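Local coordinates for uncharacterized protein (Listeria monocytogenes, PDB 3MAB), which is of unknown function but consists largely of a small helical domain related to the C-terminal domain of TfoX, of the helix-hairpin-helix clan, at residues 13-16 and 17-21; 50-53 and 54-57; 78-81 and 82-85. The protein carries 2 engineered substitutions. All blocks are in the same frame, centred on the assembly; numbering follows the deposited sequence.

Contact 1: residues 13-16 and 17-21; sequences GKVL and EQDLI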
loop_
_atom_site.group_PDB
_atom_site.type_symbol
_atom_site.label_atom_id
_atom_site.label_comp_id
_atom_site.label_asym_id
_atom_site.label_seq_id
_atom_site.Cartn_x
_atom_site.Cartn_y
_atom_site.Cartn_z
ATOM N N GLY B 13 -9.337 0.927 2.885
ATOM C CA GLY B 13 -10.565 0.153 3.004
ATOM C C GLY B 13 -11.735 0.850 2.374
ATOM O O GLY B 13 -11.641 1.976 1.915
ATOM N N LYS B 14 -12.883 0.184 2.397
ATOM C CA LYS B 14 -13.999 0.703 1.620
ATOM C C LYS B 14 -14.485 2.017 2.246
ATOM O O LYS B 14 -14.809 2.957 1.541
ATOM C CB LYS B 14 -15.104 -0.353 1.476
ATOM C CG LYS B 14 -14.686 -1.555 0.621
ATOM C CD LYS B 14 -13.649 -2.454 1.304
ATOM C CE LYS B 14 -13.679 -3.885 0.803
ATOM N NZ LYS B 14 -12.905 -4.793 1.710
ATOM N N VAL B 15 -14.495 2.113 3.549
ATOM C CA VAL B 15 -14.955 3.286 4.216
ATOM C C VAL B 15 -14.025 4.501 4.038
ATOM O O VAL B 15 -14.441 5.649 3.806
ATOM C CB VAL B 15 -15.230 2.905 5.676
ATOM C CG1 VAL B 15 -15.455 4.122 6.485
ATOM C CG2 VAL B 15 -16.437 1.873 5.750
ATOM N N LEU B 16 -12.736 4.274 4.120
ATOM C CA LEU B 16 -11.798 5.350 3.801
ATOM C C LEU B 16 -11.911 5.794 2.320
ATOM O O LEU B 16 -11.816 6.982 2.038
ATOM C CB LEU B 16 -10.367 4.924 4.131
ATOM C CG LEU B 16 -9.244 5.919 3.918
ATOM C CD1 LEU B 16 -9.530 7.302 4.589
ATOM C CD2 LEU B 16 -7.910 5.363 4.418
ATOM N N GLU B 17 -12.118 4.843 1.392
ATOM C CA GLU B 17 -12.369 5.189 -0.007
ATOM C C GLU B 17 -13.599 6.123 -0.038
ATOM O O GLU B 17 -13.574 7.111 -0.725
ATOM C CB GLU B 17 -12.612 3.943 -0.880
ATOM C CG GLU B 17 -13.175 4.272 -2.312
ATOM C CD GLU B 17 -13.295 3.063 -3.190
ATOM O OE1 GLU B 17 -14.137 2.221 -2.899
ATOM O OE2 GLU B 17 -12.475 2.921 -4.117
ATOM N N GLN B 18 -14.696 5.778 0.649
ATOM C CA GLN B 18 -15.914 6.594 0.639
ATOM C C GLN B 18 -15.612 7.966 1.220
ATOM O O GLN B 18 -16.085 8.967 0.724
ATOM C CB GLN B 18 -17.040 5.919 1.418
ATOM C CG GLN B 18 -17.543 4.717 0.755
ATOM C CD GLN B 18 -18.446 3.861 1.624
ATOM O OE1 GLN B 18 -18.341 3.829 2.878
ATOM N NE2 GLN B 18 -19.325 3.128 0.963
ATOM N N ASP B 19 -14.828 8.012 2.287
ATOM C CA ASP B 19 -14.491 9.329 2.915
ATOM C C ASP B 19 -13.668 10.208 1.965
ATOM O O ASP B 19 -13.921 11.406 1.846
ATOM C CB ASP B 19 -13.732 9.138 4.242
ATOM C CG ASP B 19 -14.627 8.538 5.338
ATOM O OD1 ASP B 19 -15.883 8.608 5.248
ATOM O OD2 ASP B 19 -14.032 8.003 6.310
ATOM N N LEU B 20 -12.733 9.570 1.251
ATOM C CA LEU B 20 -11.951 10.295 0.286
ATOM C C LEU B 20 -12.876 10.882 -0.816
ATOM O O LEU B 20 -12.770 12.030 -1.157
ATOM C CB LEU B 20 -10.881 9.423 -0.312
ATOM C CG LEU B 20 -9.639 9.198 0.549
ATOM C CD1 LEU B 20 -8.858 8.040 -0.073
ATOM C CD2 LEU B 20 -8.762 10.453 0.669
ATOM N N ILE B 21 -13.751 10.061 -1.374
ATOM C CA ILE B 21 -14.636 10.510 -2.433
ATOM C C ILE B 21 -15.517 11.636 -1.972
ATOM O O ILE B 21 -15.688 12.623 -2.667
ATOM C CB ILE B 21 -15.448 9.316 -2.940
ATOM C CG1 ILE B 21 -14.559 8.330 -3.679
ATOM C CG2 ILE B 21 -16.609 9.830 -3.827
ATOM C CD1 ILE B 21 -15.216 6.966 -3.934
HETATM O O HOH W 1 -16.082 2.107 -1.032
#

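Contact 2: residues 50-53 and 54-57; sequences VCMS and ELYA. Engineered in segment 50-53: Met52 (natural residue Leu).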
loop_
_atom_site.group_PDB
_atom_site.type_symbol
_atom_site.label_atom_id
_atom_site.label_comp_id
_atom_site.label_asym_id
_atom_site.label_seq_id
_atom_site.Cartn_x
_atom_site.Cartn_y
_atom_site.Cartn_z
ATOM N N VAL B 50 -11.366 11.048 12.336
ATOM C CA VAL B 50 -10.297 10.375 11.559
ATOM C C VAL B 50 -8.985 10.704 12.222
ATOM O O VAL B 50 -8.779 11.804 12.760
ATOM C CB VAL B 50 -10.225 10.819 10.118
ATOM C CG1 VAL B 50 -11.503 10.481 9.388
ATOM C CG2 VAL B 50 -9.874 12.275 9.990
ATOM N N CYS B 51 -8.076 9.750 12.239
ATOM C CA CYS B 51 -6.932 9.939 13.121
ATOM C C CYS B 51 -5.680 9.314 12.555
ATOM O O CYS B 51 -5.523 9.194 11.331
ATOM C CB CYS B 51 -7.259 9.360 14.493
ATOM S SG CYS B 51 -7.444 7.592 14.382
ATOM N N MET B 52 -4.733 8.987 13.423
ATOM C CA MET B 52 -3.401 8.719 12.951
ATOM C C MET B 52 -3.387 7.575 12.006
ATOM O O MET B 52 -2.644 7.534 11.029
ATOM C CB MET B 52 -2.487 8.392 14.141
ATOM C CG MET B 52 -1.089 8.527 13.842
ATOM S SD MET B 52 -0.626 10.163 13.252
ATOM C CE MET B 52 0.553 9.532 12.098
ATOM N N SER B 53 -4.159 6.556 12.346
ATOM C CA SER B 53 -4.360 5.408 11.489
ATOM C C SER B 53 -4.678 5.759 10.068
ATOM O O SER B 53 -4.030 5.226 9.146
ATOM C CB SER B 53 -5.471 4.518 12.056
ATOM O OG SER B 53 -5.164 4.251 13.408
ATOM N N GLU B 54 -5.626 6.656 9.861
ATOM C CA GLU B 54 -6.013 7.057 8.525
ATOM C C GLU B 54 -4.851 7.828 7.818
ATOM O O GLU B 54 -4.608 7.673 6.617
ATOM C CB GLU B 54 -7.255 7.947 8.517
ATOM C CG GLU B 54 -8.559 7.274 8.612
ATOM C CD GLU B 54 -9.057 7.112 10.010
ATOM O OE1 GLU B 54 -10.228 6.739 10.122
ATOM O OE2 GLU B 54 -8.317 7.354 10.977
ATOM N N LEU B 55 -4.123 8.676 8.551
ATOM C CA LEU B 55 -2.994 9.401 7.958
ATOM C C LEU B 55 -1.883 8.503 7.485
ATOM O O LEU B 55 -1.375 8.634 6.388
ATOM C CB LEU B 55 -2.475 10.431 8.980
ATOM C CG LEU B 55 -1.345 11.340 8.550
ATOM C CD1 LEU B 55 -1.663 12.095 7.241
ATOM C CD2 LEU B 55 -1.013 12.299 9.641
ATOM N N TYR B 56 -1.483 7.562 8.321
ATOM C CA TYR B 56 -0.546 6.542 7.896
ATOM C C TYR B 56 -1.043 5.785 6.683
ATOM O O TYR B 56 -0.244 5.521 5.752
ATOM C CB TYR B 56 -0.268 5.562 9.044
ATOM C CG TYR B 56 0.705 5.972 10.144
ATOM C CD1 TYR B 56 1.545 7.051 10.028
ATOM C CD2 TYR B 56 0.816 5.186 11.270
ATOM C CE1 TYR B 56 2.430 7.416 11.071
ATOM C CE2 TYR B 56 1.713 5.566 12.315
ATOM C CZ TYR B 56 2.496 6.648 12.156
ATOM O OH TYR B 56 3.363 6.931 13.188
ATOM N N ALA B 57 -2.319 5.386 6.672
ATOM C CA ALA B 57 -2.889 4.659 5.539
ATOM C C ALA B 57 -2.782 5.423 4.250
ATOM O O ALA B 57 -2.403 4.885 3.212
ATOM C CB ALA B 57 -4.366 4.306 5.813
#

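Contact 3: residues 78-81 and 82-85; sequences LKKF and HQSL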
loop_
_atom_site.group_PDB
_atom_site.type_symbol
_atom_site.label_atom_id
_atom_site.label_comp_id
_atom_site.label_asym_id
_atom_site.label_seq_id
_atom_site.Cartn_x
_atom_site.Cartn_y
_atom_site.Cartn_z
ATOM N N LEU B 78 4.575 12.575 10.132
ATOM C CA LEU B 78 3.139 12.527 10.095
ATOM C C LEU B 78 2.607 12.703 11.504
ATOM O O LEU B 78 1.596 13.378 11.707
ATOM C CB LEU B 78 2.672 11.199 9.476
ATOM C CG LEU B 78 3.031 11.026 8.005
ATOM C CD1 LEU B 78 2.697 9.618 7.584
ATOM C CD2 LEU B 78 2.383 12.007 7.070
ATOM N N LYS B 79 3.246 12.078 12.476
ATOM C CA LYS B 79 2.835 12.231 13.887
ATOM C C LYS B 79 2.939 13.677 14.345
ATOM O O LYS B 79 2.022 14.181 15.045
ATOM C CB LYS B 79 3.688 11.349 14.785
ATOM C CG LYS B 79 3.216 11.380 16.175
ATOM C CD LYS B 79 3.976 10.426 17.101
ATOM C CE LYS B 79 3.445 9.000 17.035
ATOM N NZ LYS B 79 3.747 8.220 18.281
ATOM N N LYS B 80 3.989 14.367 13.963
ATOM C CA LYS B 80 4.129 15.776 14.355
ATOM C C LYS B 80 2.965 16.573 13.774
ATOM O O LYS B 80 2.416 17.438 14.440
ATOM C CB LYS B 80 5.449 16.334 13.886
ATOM C CG LYS B 80 6.614 15.822 14.604
ATOM C CD LYS B 80 6.461 15.696 16.131
ATOM C CE LYS B 80 7.164 14.405 16.641
ATOM N NZ LYS B 80 6.658 13.143 15.977
ATOM N N PHE B 81 2.619 16.352 12.535
ATOM C CA PHE B 81 1.507 17.038 11.844
ATOM C C PHE B 81 0.208 16.740 12.564
ATOM O O PHE B 81 -0.526 17.651 12.957
ATOM C CB PHE B 81 1.493 16.641 10.388
ATOM C CG PHE B 81 0.260 17.043 9.643
ATOM C CD1 PHE B 81 -0.042 18.383 9.385
ATOM C CD2 PHE B 81 -0.610 16.095 9.235
ATOM C CE1 PHE B 81 -1.176 18.720 8.684
ATOM C CE2 PHE B 81 -1.758 16.435 8.534
ATOM C CZ PHE B 81 -2.008 17.743 8.263
ATOM N N HIS B 82 -0.066 15.495 12.852
ATOM C CA HIS B 82 -1.297 15.138 13.458
ATOM C C HIS B 82 -1.411 15.725 14.861
ATOM O O HIS B 82 -2.462 16.231 15.247
ATOM C CB HIS B 82 -1.454 13.628 13.514
ATOM C CG HIS B 82 -2.776 13.212 14.030
ATOM N ND1 HIS B 82 -2.940 12.717 15.305
ATOM C CD2 HIS B 82 -4.009 13.242 13.480
ATOM C CE1 HIS B 82 -4.226 12.452 15.510
ATOM N NE2 HIS B 82 -4.898 12.790 14.431
ATOM N N GLN B 83 -0.344 15.657 15.621
ATOM C CA GLN B 83 -0.335 16.222 16.967
ATOM C C GLN B 83 -0.651 17.696 16.878
ATOM O O GLN B 83 -1.436 18.212 17.697
ATOM C CB GLN B 83 1.001 16.014 17.661
ATOM C CG GLN B 83 1.222 14.603 18.135
ATOM C CD GLN B 83 2.679 14.312 18.540
ATOM O OE1 GLN B 83 3.563 15.161 18.414
ATOM N NE2 GLN B 83 2.924 13.100 19.053
ATOM N N SER B 84 -0.058 18.422 15.943
ATOM C CA SER B 84 -0.293 19.877 15.799
ATOM C C SER B 84 -1.751 20.136 15.484
ATOM O O SER B 84 -2.325 21.107 15.993
ATOM C CB SER B 84 0.614 20.443 14.707
ATOM O OG SER B 84 1.967 20.153 15.016
ATOM N N LEU B 85 -2.378 19.293 14.663
ATOM C CA LEU B 85 -3.768 19.517 14.287
ATOM C C LEU B 85 -4.678 19.330 15.479
ATOM O O LEU B 85 -5.722 20.014 15.605
ATOM C CB LEU B 85 -4.181 18.481 13.262
ATOM C CG LEU B 85 -3.732 18.752 11.871
ATOM C CD1 LEU B 85 -4.342 17.605 11.002
ATOM C CD2 LEU B 85 -4.174 20.101 11.387
#

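Contact 1: residues 13-16 and 17-21
Lys14 O is shared between backbone and solvent: it accepts a hydrogen bond from Gln18 N at 3.0 Å and another from a water, which also donates one to Glu17 OE1 at 2.7 Å. The water thus ties the Glu17 carboxylate to the first turn of its helix. Gln18 lies against the same carbonyl, its CG 3.3 Å from Lys14 O, and its OE1 runs past CG2 of Val15. On the next flank Val15 and Asp19 run alongside each other off the helix, with Val15 CG1 4.1 Å from Asp19 OD2. Leu16 and Leu20 line the inner face, where Leu16 CD1 comes to 4.5 Å from Leu20 CG. Further out, Glu17 is held from the segment ahead of the helix: its CG stands anti to the backbone N (chi1 168°), the side chain runs on extended, and OE2 accepts a hydrogen bond from Ser7 N. The two leucines pack on helices 28-46 and 52-63, Leu16 against Ile43 and Ala57, Leu20 against Ala39 and Leu58. Gly13 is the N-cap, and its O takes Glu17 N at 3.0 Å. This is the opening of an amphipathic alpha-helix, with one face turned into a small helical bundle.

Contact 2: residues 50-53 and 54-57
Glu54 folds back on Cys51 through two torsions: chi1 of -81° sets CG beside its own backbone N, and a bend at chi2 of 91° swings the carboxylate toward the residues ahead of the helix. Met52 is bent at chi2 as well, which carries SD toward Tyr56. The result for Glu54 is a short bond from Cys51 N to OE2, 2.7 Å long and nearly straight at the hydrogen; the N-H meets the oxygen from above the carboxylate plane, 54° out of it. The carboxylate carbon CD also rests 3.9 Å from CB of Val50, the two side chains set nearly square to one another. Being close to the N-terminus of the helix, the negative charge of Glu54 is probably stabilised by the helix dipole.

On another flank, Met52 SD stands over the face of the Tyr56 ring, 4.9 Å from its centroid, a rather distant Met-aromatic contact. Met52 is an engineered residue, leucine in the natural sequence. Beneath these side chains the first turn closes as Cys51 O accepts Leu55 N and Met52 O accepts Tyr56 N at 2.9 Å.

Around the turn, Val50 and Leu55 pack on Phe40 of helix 28-46, Met52 and Tyr56 on Leu78 of helix 72-85, and Glu54 on Leu16 of helix 14-22. With Cys51 as N-cap and the side chain three residues later bonded back to its N-H, the geometry matches the reciprocal half of a capping box at a helix N-terminus.

Contact 3: residues 78-81 and 82-85
Lys80 O is gripped twice by one residue: Ser84 gives it both its backbone N, at 3.1 Å, and its hydroxyl OG, at 2.8 Å. The two donors reach the oxygen from opposite faces of the carbonyl plane. Ser84 can do this because its OG lies beside its own backbone N (chi1 -57°), turned back along the axis to the carbonyl one turn earlier. This is a serine side chain bonding to the i-4 carbonyl in the final turns of an alpha-helix, helix 72-85, which packs against helices 28-46 and 52-63.

The neighbouring carbonyls are taken by the usual backbone donors, Lys79 O by Gln83 N at 2.8 Å and Phe81 O by Leu85 N. On the outer side, Gln83 stretches back between two lysine chains. Its NE2 comes to 3.4 Å from CG of Lys79, the two side chains crossing at an angle, while its OE1 lies 3.7 Å from CD of Lys80, which runs beside it in the same direction. Both are contacts with the aliphatic parts of the lysines; the ammonium end of Lys80 curls back instead to the carbonyl of Ile76, one turn earlier in the same helix.

The apolar side carries Phe81 and Leu85, which meet Leu41 of helix 28-46 together. Leu78 and His82 turn to helix 52-63, Leu78 touching Glu59 and His82 the engineered Met52. Within the turn, Phe81 holds its ring out from the side of the helix, CG being anti to the backbone N (chi1 168°), and Leu85 comes up to one face. The pair forms a CH-pi contact: Leu85 CD1 sits 4.0 Å from the centroid of the Phe81 ring, 29° off its normal, with CZ as the nearest ring atom at 3.6 Å.

Overall arrangement
The three contacts follow one another along the chain of an all-helical domain: contacts 1 and 2 span the starts of helices 14-22 and 52-63 with the residues just ahead, and contact 3 lies wholly in helix 72-85. Contact 2 lies between the others, its centre about 12 Å from that of contact 1 and about 11 Å from that of contact 3. It touches both, through Leu16 CD2 on Ala57 CB at 4.0 Å and through Met52 SD on His82 CB at 3.6 Å. Contacts 1 and 3 lie on opposite sides of the chain's centre and do not meet, their nearest atoms being about 12 Å apart. Helix 52-63 thus bridges the first and last helices, and helix 28-46 packs against side chains of all three contacts.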